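Local coordinates for protein BrkA autotransporter (Bordetella pertussis, PDB 3QQ2) that forms the outer-membrane beta-barrel translocator of the complement-inhibiting autotransporter BrkA, whose pore passes the passenger domain to the bacterial cell surface, at residues 187-198 and 209-220. The protein carries 1 engineered substitution. Sequence-based numbering, arbitrary orientation.
Sequences ATLGRLGLRFGR and QPYARLGWTQEF
Arg195 lays its side chain across the ring of Tyr211, NE standing 3.6 Å above the ring plane over its centre. Arg195 CZ lies 4.4 Å from the centroid of the Tyr211 ring in a cation-pi contact, yet the guanidinium is not stacked flat: its plane is inclined 68° to the ring. With CG of Tyr211 between its backbone N and carbonyl carbon (chi1 61°), the ring presents a face to Arg195, whose chain bends at chi3. NH1 of Arg195 turns to a salt bridge with Glu157 on the adjoining strand 154-173.

Further along the same face, Thr217 OG1 donates to Gly190 O at 2.6 Å and accepts from Arg191 NH1 at 2.8 Å, so this buried hydroxyl ties backbone and side chain of the partner strand together. The Arg191 chain bends at chi2 and chi3 to bring NH1 back over Thr217, while NH2 pairs with Glu161. Between these clusters Arg213 reaches past Gly193 and Gly215, its guanidinium held by Gln159 and Glu263.

On the other face Leu192 CG meets the edge of the Trp216 indole at CE3 (4.0 Å), and Leu194, Leu214 and Phe196 continue the apolar surface. Backbone hydrogen bonds join the antiparallel strands, including Leu194 N to Leu214 O at 2.8 Å. A charge-rich inner face and a mostly apolar outer one, probably toward lipid, mark a hairpin in the wall of an autotransporter transmembrane beta-barrel.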
loop_
_atom_site.group_PDB
_atom_site.type_symbol
_atom_site.label_atom_id
_atom_site.label_comp_id
_atom_site.label_asym_id
_atom_site.label_seq_id
_atom_site.Cartn_x
_atom_site.Cartn_y
_atom_site.Cartn_z
ATOM N N ALA A 187 19.922 -9.058 -4.196
ATOM C CA ALA A 187 20.406 -9.300 -5.586
ATOM C C ALA A 187 21.918 -9.492 -5.845
ATOM O O ALA A 187 22.737 -8.656 -5.452
ATOM C CB ALA A 187 19.863 -8.203 -6.527
ATOM N N THR A 188 22.258 -10.566 -6.562
ATOM C CA THR A 188 23.607 -10.782 -7.120
ATOM C C THR A 188 23.831 -10.162 -8.520
ATOM O O THR A 188 22.919 -10.125 -9.337
ATOM C CB THR A 188 23.959 -12.287 -7.144
ATOM O OG1 THR A 188 24.433 -12.676 -5.849
ATOM C CG2 THR A 188 25.042 -12.593 -8.168
ATOM N N LEU A 189 25.040 -9.638 -8.749
ATOM C CA LEU A 189 25.519 -9.201 -10.065
ATOM C C LEU A 189 26.835 -9.844 -10.370
ATOM O O LEU A 189 27.689 -9.972 -9.486
ATOM C CB LEU A 189 25.723 -7.690 -10.149
ATOM C CG LEU A 189 24.562 -6.854 -10.690
ATOM C CD1 LEU A 189 23.357 -6.902 -9.726
ATOM C CD2 LEU A 189 24.974 -5.408 -11.001
ATOM N N GLY A 190 26.962 -10.268 -11.631
ATOM C CA GLY A 190 28.240 -10.643 -12.257
ATOM C C GLY A 190 28.545 -9.571 -13.289
ATOM O O GLY A 190 27.614 -9.032 -13.905
ATOM N N ARG A 191 29.821 -9.219 -13.461
ATOM C CA ARG A 191 30.200 -8.319 -14.553
ATOM C C ARG A 191 31.557 -8.586 -15.237
ATOM O O ARG A 191 32.615 -8.629 -14.599
ATOM C CB ARG A 191 30.035 -6.861 -14.158
ATOM C CG ARG A 191 30.403 -5.880 -15.270
ATOM C CD ARG A 191 29.321 -4.809 -15.506
ATOM N NE ARG A 191 29.247 -3.730 -14.501
ATOM C CZ ARG A 191 28.616 -3.826 -13.331
ATOM N NH1 ARG A 191 28.019 -4.959 -12.985
ATOM N NH2 ARG A 191 28.585 -2.792 -12.494
ATOM N N LEU A 192 31.468 -8.772 -16.559
ATOM C CA LEU A 192 32.591 -9.040 -17.455
ATOM C C LEU A 192 32.812 -7.852 -18.368
ATOM O O LEU A 192 31.848 -7.229 -18.817
ATOM C CB LEU A 192 32.282 -10.255 -18.313
ATOM C CG LEU A 192 32.226 -11.611 -17.626
ATOM C CD1 LEU A 192 32.398 -12.662 -18.689
ATOM C CD2 LEU A 192 33.312 -11.768 -16.590
ATOM N N GLY A 193 34.076 -7.547 -18.646
ATOM C CA GLY A 193 34.438 -6.392 -19.450
ATOM C C GLY A 193 35.908 -6.348 -19.816
ATOM O O GLY A 193 36.741 -7.071 -19.249
ATOM N N LEU A 194 36.226 -5.486 -20.778
ATOM C CA LEU A 194 37.588 -5.284 -21.232
ATOM C C LEU A 194 37.789 -3.837 -21.642
ATOM O O LEU A 194 36.948 -3.279 -22.347
ATOM C CB LEU A 194 37.838 -6.185 -22.424
ATOM C CG LEU A 194 39.201 -6.148 -23.103
ATOM C CD1 LEU A 194 40.184 -7.118 -22.457
ATOM C CD2 LEU A 194 39.001 -6.496 -24.548
ATOM N N ARG A 195 38.886 -3.221 -21.198
ATOM C CA ARG A 195 39.281 -1.906 -21.744
ATOM C C ARG A 195 40.602 -1.926 -22.541
ATOM O O ARG A 195 41.538 -2.647 -22.190
ATOM C CB ARG A 195 39.234 -0.779 -20.683
ATOM C CG ARG A 195 40.196 -0.872 -19.497
ATOM C CD ARG A 195 39.653 -0.088 -18.238
ATOM N NE ARG A 195 40.202 1.267 -18.029
ATOM C CZ ARG A 195 41.367 1.531 -17.426
ATOM N NH1 ARG A 195 42.137 0.541 -16.988
ATOM N NH2 ARG A 195 41.782 2.789 -17.270
ATOM N N PHE A 196 40.648 -1.164 -23.631
ATOM C CA PHE A 196 41.871 -0.956 -24.377
ATOM C C PHE A 196 42.214 0.499 -24.307
ATOM O O PHE A 196 41.384 1.336 -24.636
ATOM C CB PHE A 196 41.678 -1.263 -25.853
ATOM C CG PHE A 196 41.621 -2.712 -26.172
ATOM C CD1 PHE A 196 42.610 -3.573 -25.719
ATOM C CD2 PHE A 196 40.577 -3.216 -26.949
ATOM C CE1 PHE A 196 42.568 -4.919 -26.023
ATOM C CE2 PHE A 196 40.510 -4.556 -27.254
ATOM C CZ PHE A 196 41.512 -5.422 -26.798
ATOM N N GLY A 197 43.437 0.826 -23.924
ATOM C CA GLY A 197 43.855 2.215 -24.002
ATOM C C GLY A 197 45.312 2.388 -24.349
ATOM O O GLY A 197 46.034 1.410 -24.593
ATOM N N ARG A 198 45.733 3.649 -24.380
ATOM C CA ARG A 198 47.147 4.006 -24.485
ATOM C C ARG A 198 47.527 4.893 -23.295
ATOM O O ARG A 198 46.807 5.845 -22.959
ATOM C CB ARG A 198 47.458 4.671 -25.843
ATOM C CG ARG A 198 48.916 5.099 -26.053
ATOM C CD ARG A 198 49.254 5.183 -27.534
ATOM N NE ARG A 198 50.229 6.225 -27.877
ATOM C CZ ARG A 198 49.907 7.467 -28.254
ATOM N NH1 ARG A 198 48.624 7.835 -28.329
ATOM N NH2 ARG A 198 50.866 8.346 -28.555
ATOM N N GLN A 209 45.361 9.274 -20.160
ATOM C CA GLN A 209 45.249 7.852 -20.449
ATOM C C GLN A 209 43.846 7.442 -20.875
ATOM O O GLN A 209 43.103 6.857 -20.073
ATOM C CB GLN A 209 45.674 7.032 -19.231
ATOM C CG GLN A 209 46.044 5.605 -19.557
ATOM C CD GLN A 209 45.632 4.637 -18.484
ATOM O OE1 GLN A 209 46.477 4.032 -17.831
ATOM N NE2 GLN A 209 44.328 4.475 -18.300
ATOM N N PRO A 210 43.484 7.732 -22.135
ATOM C CA PRO A 210 42.185 7.329 -22.702
ATOM C C PRO A 210 42.103 5.838 -22.866
ATOM O O PRO A 210 43.122 5.160 -22.873
ATOM C CB PRO A 210 42.173 7.961 -24.093
ATOM C CG PRO A 210 43.307 8.902 -24.091
ATOM C CD PRO A 210 44.328 8.369 -23.144
ATOM N N TYR A 211 40.875 5.344 -22.972
ATOM C CA TYR A 211 40.568 3.929 -23.246
ATOM C C TYR A 211 39.132 3.876 -23.715
ATOM O O TYR A 211 38.334 4.774 -23.385
ATOM C CB TYR A 211 40.683 3.089 -21.972
ATOM C CG TYR A 211 39.702 3.546 -20.913
ATOM C CD1 TYR A 211 38.392 3.084 -20.907
ATOM C CD2 TYR A 211 40.073 4.488 -19.934
ATOM C CE1 TYR A 211 37.494 3.532 -19.963
ATOM C CE2 TYR A 211 39.179 4.920 -18.978
ATOM C CZ TYR A 211 37.897 4.433 -18.998
ATOM O OH TYR A 211 36.988 4.844 -18.065
ATOM N N ALA A 212 38.795 2.836 -24.468
ATOM C CA ALA A 212 37.403 2.529 -24.724
ATOM C C ALA A 212 37.066 1.164 -24.089
ATOM O O ALA A 212 37.949 0.314 -23.934
ATOM C CB ALA A 212 37.130 2.567 -26.168
ATOM N N ARG A 213 35.804 0.972 -23.688
ATOM C CA ARG A 213 35.442 -0.134 -22.781
ATOM C C ARG A 213 34.242 -0.914 -23.250
ATOM O O ARG A 213 33.209 -0.317 -23.551
ATOM C CB ARG A 213 35.145 0.393 -21.362
ATOM C CG ARG A 213 35.603 -0.566 -20.232
ATOM C CD ARG A 213 35.001 -0.283 -18.860
ATOM N NE ARG A 213 33.559 -0.569 -18.862
ATOM C CZ ARG A 213 32.996 -1.716 -18.471
ATOM N NH1 ARG A 213 33.740 -2.720 -18.017
ATOM N NH2 ARG A 213 31.676 -1.854 -18.525
ATOM N N LEU A 214 34.364 -2.240 -23.286
ATOM C CA LEU A 214 33.219 -3.097 -23.584
ATOM C C LEU A 214 32.896 -3.973 -22.407
ATOM O O LEU A 214 33.793 -4.600 -21.838
ATOM C CB LEU A 214 33.481 -3.992 -24.782
ATOM C CG LEU A 214 32.486 -5.148 -24.966
ATOM C CD1 LEU A 214 31.307 -4.775 -25.864
ATOM C CD2 LEU A 214 33.214 -6.333 -25.519
ATOM N N GLY A 215 31.610 -4.041 -22.064
ATOM C CA GLY A 215 31.184 -4.793 -20.893
ATOM C C GLY A 215 29.881 -5.548 -21.006
ATOM O O GLY A 215 28.958 -5.131 -21.694
ATOM N N TRP A 216 29.818 -6.671 -20.313
ATOM C CA TRP A 216 28.582 -7.390 -20.134
ATOM C C TRP A 216 28.232 -7.430 -18.645
ATOM O O TRP A 216 29.128 -7.508 -17.787
ATOM C CB TRP A 216 28.743 -8.804 -20.655
ATOM C CG TRP A 216 27.565 -9.700 -20.425
ATOM C CD1 TRP A 216 26.395 -9.731 -21.144
ATOM C CD2 TRP A 216 27.454 -10.720 -19.434
ATOM N NE1 TRP A 216 25.562 -10.706 -20.652
ATOM C CE2 TRP A 216 26.184 -11.328 -19.602
ATOM C CE3 TRP A 216 28.307 -11.187 -18.422
ATOM C CZ2 TRP A 216 25.745 -12.377 -18.794
ATOM C CZ3 TRP A 216 27.870 -12.232 -17.612
ATOM C CH2 TRP A 216 26.597 -12.812 -17.806
ATOM N N THR A 217 26.935 -7.362 -18.337
ATOM C CA THR A 217 26.482 -7.589 -16.969
ATOM C C THR A 217 25.061 -8.123 -16.885
ATOM O O THR A 217 24.201 -7.794 -17.707
ATOM C CB THR A 217 26.643 -6.345 -16.076
ATOM O OG1 THR A 217 26.685 -6.755 -14.707
ATOM C CG2 THR A 217 25.506 -5.355 -16.271
ATOM N N GLN A 218 24.829 -8.950 -15.876
ATOM C CA GLN A 218 23.515 -9.517 -15.651
ATOM C C GLN A 218 23.184 -9.482 -14.170
ATOM O O GLN A 218 24.021 -9.102 -13.351
ATOM C CB GLN A 218 23.465 -10.957 -16.170
ATOM C CG GLN A 218 24.460 -11.912 -15.482
ATOM C CD GLN A 218 24.027 -13.377 -15.550
ATOM O OE1 GLN A 218 24.050 -14.084 -14.534
ATOM N NE2 GLN A 218 23.625 -13.839 -16.746
ATOM N N GLU A 219 21.970 -9.912 -13.834
ATOM C CA GLU A 219 21.467 -9.872 -12.470
ATOM C C GLU A 219 20.590 -11.041 -12.160
ATOM O O GLU A 219 19.524 -11.115 -12.733
ATOM C CB GLU A 219 20.532 -8.677 -12.301
ATOM C CG GLU A 219 21.162 -7.312 -12.305
ATOM C CD GLU A 219 20.367 -6.323 -11.474
ATOM O OE1 GLU A 219 19.234 -6.670 -11.042
ATOM O OE2 GLU A 219 20.886 -5.201 -11.256
ATOM N N PHE A 220 20.957 -11.924 -11.236
ATOM C CA PHE A 220 19.866 -12.623 -10.554
ATOM C C PHE A 220 19.456 -11.889 -9.282
ATOM O O PHE A 220 20.283 -11.624 -8.411
ATOM C CB PHE A 220 20.059 -14.135 -10.366
ATOM C CG PHE A 220 18.747 -14.924 -10.466
ATOM C CD1 PHE A 220 18.119 -15.127 -11.713
ATOM C CD2 PHE A 220 18.122 -15.437 -9.316
ATOM C CE1 PHE A 220 16.901 -15.842 -11.818
ATOM C CE2 PHE A 220 16.900 -16.160 -9.416
ATOM C CZ PHE A 220 16.297 -16.358 -10.675
#